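Local coordinates for protein beta-xylosidase (Uncultured organism, PDB 4MLG) that probably hydrolyses xylo-oligosaccharides, releasing xylose from their chain ends, as a calcium-containing beta-propeller glycosidase of family 43, at residues D11-P16 with H52-D57. Residues are numbered along the deposited sequence; the frame is centred on the assembly and turned at random.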
loop_
_atom_site.group_PDB
_atom_site.type_symbol
_atom_site.label_atom_id
_atom_site.label_comp_id
_atom_site.label_asym_id
_atom_site.label_seq_id
_atom_site.Cartn_x
_atom_site.Cartn_y
_atom_site.Cartn_z
ATOM N N ASP A 11 -22.967 -14.205 21.100
ATOM C CA ASP A 11 -21.742 -13.496 20.743
ATOM C C ASP A 11 -22.056 -12.134 20.132
ATOM O O ASP A 11 -23.214 -11.818 19.864
ATOM C CB ASP A 11 -20.914 -14.335 19.765
ATOM C CG ASP A 11 -19.420 -14.191 19.990
ATOM O OD1 ASP A 11 -18.988 -13.129 20.486
ATOM O OD2 ASP A 11 -18.677 -15.144 19.673
ATOM N N TYR A 12 -21.020 -11.327 19.915
ATOM C CA TYR A 12 -21.193 -10.012 19.307
ATOM C C TYR A 12 -20.788 -10.007 17.834
ATOM O O TYR A 12 -19.602 -9.953 17.505
ATOM C CB TYR A 12 -20.407 -8.947 20.077
ATOM C CG TYR A 12 -20.939 -8.673 21.468
ATOM C CD1 TYR A 12 -22.173 -8.061 21.652
ATOM C CD2 TYR A 12 -20.204 -9.014 22.596
ATOM C CE1 TYR A 12 -22.663 -7.805 22.918
ATOM C CE2 TYR A 12 -20.686 -8.760 23.867
ATOM C CZ TYR A 12 -21.915 -8.157 24.023
ATOM O OH TYR A 12 -22.397 -7.904 25.287
ATOM N N MET A 13 -21.780 -10.062 16.952
ATOM C CA MET A 13 -21.531 -10.038 15.515
ATOM C C MET A 13 -22.098 -8.766 14.888
ATOM O O MET A 13 -23.247 -8.399 15.139
ATOM C CB MET A 13 -22.132 -11.275 14.846
ATOM C CG MET A 13 -21.605 -12.590 15.395
ATOM S SD MET A 13 -19.860 -12.857 15.031
ATOM C CE MET A 13 -19.543 -14.337 15.989
ATOM N N ALA A 14 -21.288 -8.097 14.072
ATOM C CA ALA A 14 -21.669 -6.808 13.505
ATOM C C ALA A 14 -21.452 -6.745 11.998
ATOM O O ALA A 14 -20.872 -7.655 11.409
ATOM C CB ALA A 14 -20.903 -5.691 14.185
ATOM N N ASP A 15 -21.912 -5.651 11.395
ATOM C CA ASP A 15 -21.790 -5.417 9.956
ATOM C C ASP A 15 -22.286 -6.600 9.125
ATOM O O ASP A 15 -21.530 -7.160 8.331
ATOM C CB ASP A 15 -20.337 -5.098 9.588
ATOM C CG ASP A 15 -19.707 -4.085 10.524
ATOM O OD1 ASP A 15 -20.398 -3.121 10.915
ATOM O OD2 ASP A 15 -18.520 -4.257 10.873
ATOM N N PRO A 16 -23.564 -6.978 9.295
ATOM C CA PRO A 16 -24.059 -8.196 8.648
ATOM C C PRO A 16 -24.175 -8.044 7.137
ATOM O O PRO A 16 -24.538 -6.976 6.644
ATOM C CB PRO A 16 -25.444 -8.378 9.267
ATOM C CG PRO A 16 -25.880 -6.998 9.589
ATOM C CD PRO A 16 -24.638 -6.258 10.003
ATOM N N HIS A 52 -17.096 -15.334 11.351
ATOM C CA HIS A 52 -18.003 -16.464 11.500
ATOM C C HIS A 52 -19.001 -16.448 10.344
ATOM O O HIS A 52 -19.125 -15.447 9.638
ATOM C CB HIS A 52 -18.748 -16.395 12.836
ATOM C CG HIS A 52 -17.908 -16.764 14.020
ATOM N ND1 HIS A 52 -18.124 -17.909 14.758
ATOM C CD2 HIS A 52 -16.859 -16.136 14.601
ATOM C CE1 HIS A 52 -17.242 -17.972 15.739
ATOM N NE2 HIS A 52 -16.463 -16.908 15.666
ATOM N N VAL A 53 -19.706 -17.557 10.148
ATOM C CA VAL A 53 -20.734 -17.635 9.115
ATOM C C VAL A 53 -22.024 -18.234 9.666
ATOM O O VAL A 53 -22.034 -19.362 10.159
ATOM C CB VAL A 53 -20.267 -18.458 7.894
ATOM C CG1 VAL A 53 -21.429 -18.717 6.948
ATOM C CG2 VAL A 53 -19.141 -17.744 7.168
ATOM N N PHE A 54 -23.110 -17.473 9.583
ATOM C CA PHE A 54 -24.403 -17.934 10.074
ATOM C C PHE A 54 -25.371 -18.201 8.925
ATOM O O PHE A 54 -25.325 -17.527 7.895
ATOM C CB PHE A 54 -25.003 -16.915 11.045
ATOM C CG PHE A 54 -24.130 -16.622 12.233
ATOM C CD1 PHE A 54 -24.144 -17.451 13.343
ATOM C CD2 PHE A 54 -23.297 -15.515 12.242
ATOM C CE1 PHE A 54 -23.343 -17.184 14.437
ATOM C CE2 PHE A 54 -22.494 -15.244 13.331
ATOM C CZ PHE A 54 -22.517 -16.078 14.431
ATOM N N SER A 55 -26.244 -19.187 9.106
ATOM C CA SER A 55 -27.229 -19.530 8.085
ATOM C C SER A 55 -28.598 -19.806 8.698
ATOM O O SER A 55 -28.697 -20.313 9.816
ATOM C CB SER A 55 -26.763 -20.739 7.271
ATOM O OG SER A 55 -26.579 -21.872 8.101
ATOM N N MET A 56 -29.651 -19.464 7.961
ATOM C CA MET A 56 -31.015 -19.675 8.432
ATOM C C MET A 56 -31.869 -20.331 7.354
ATOM O O MET A 56 -31.539 -20.280 6.170
ATOM C CB MET A 56 -31.652 -18.346 8.844
ATOM C CG MET A 56 -30.796 -17.493 9.762
ATOM S SD MET A 56 -31.603 -15.950 10.223
ATOM C CE MET A 56 -32.975 -16.570 11.193
ATOM N N ASP A 57 -32.969 -20.947 7.773
ATOM C CA ASP A 57 -33.951 -21.492 6.843
ATOM C C ASP A 57 -35.213 -20.640 6.881
ATOM O O ASP A 57 -35.948 -20.550 5.897
ATOM C CB ASP A 57 -34.277 -22.946 7.185
ATOM C CG ASP A 57 -33.218 -23.912 6.692
ATOM O OD1 ASP A 57 -32.688 -23.694 5.582
ATOM O OD2 ASP A 57 -32.916 -24.888 7.411
#
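Met-13 reaches across to two aromatic side chains, His-52 and Phe-54, and carries essentially the whole contact. Its methyl CE lies over one face of the imidazole, 3.7 Å from the ring centroid and 23° off the normal, a CH-pi contact displaced toward the CG–CD2 side of the ring. Further back along the chain, CG comes obliquely to Phe-54, 3.5 Å from CE2, while SD sits in the plane of the phenyl ring at its edge, 5.2 Å from the centroid: a Met-aromatic contact. The bend at chi2 (-67°) lets one side chain serve both rings, carrying the methyl past the phenyl edge and onto the imidazole. Shortening Met-13 to an alanine removes both sulfur and methyl, and is likely to open a gap beside the two rings, over strand 24-32. No hydrogen bond joins the two segments; the contact is apolar and aromatic packing.

Behind this first shell, His-52 ND1 has a weak hydrogen bond with Asp-66 OD1, and the His-52 ring meets that of His-31 with the planes roughly perpendicular. His-31 also touches Met-13. Both segments belong to one antiparallel sheet, probably a blade of the family's propeller, where strand 24-32 pairs with both 12-14 and 50-56; Met-13 thus packs across the face of 24-32 to reach the strand beyond it, while strand 64-72 borders 50-56 in turn.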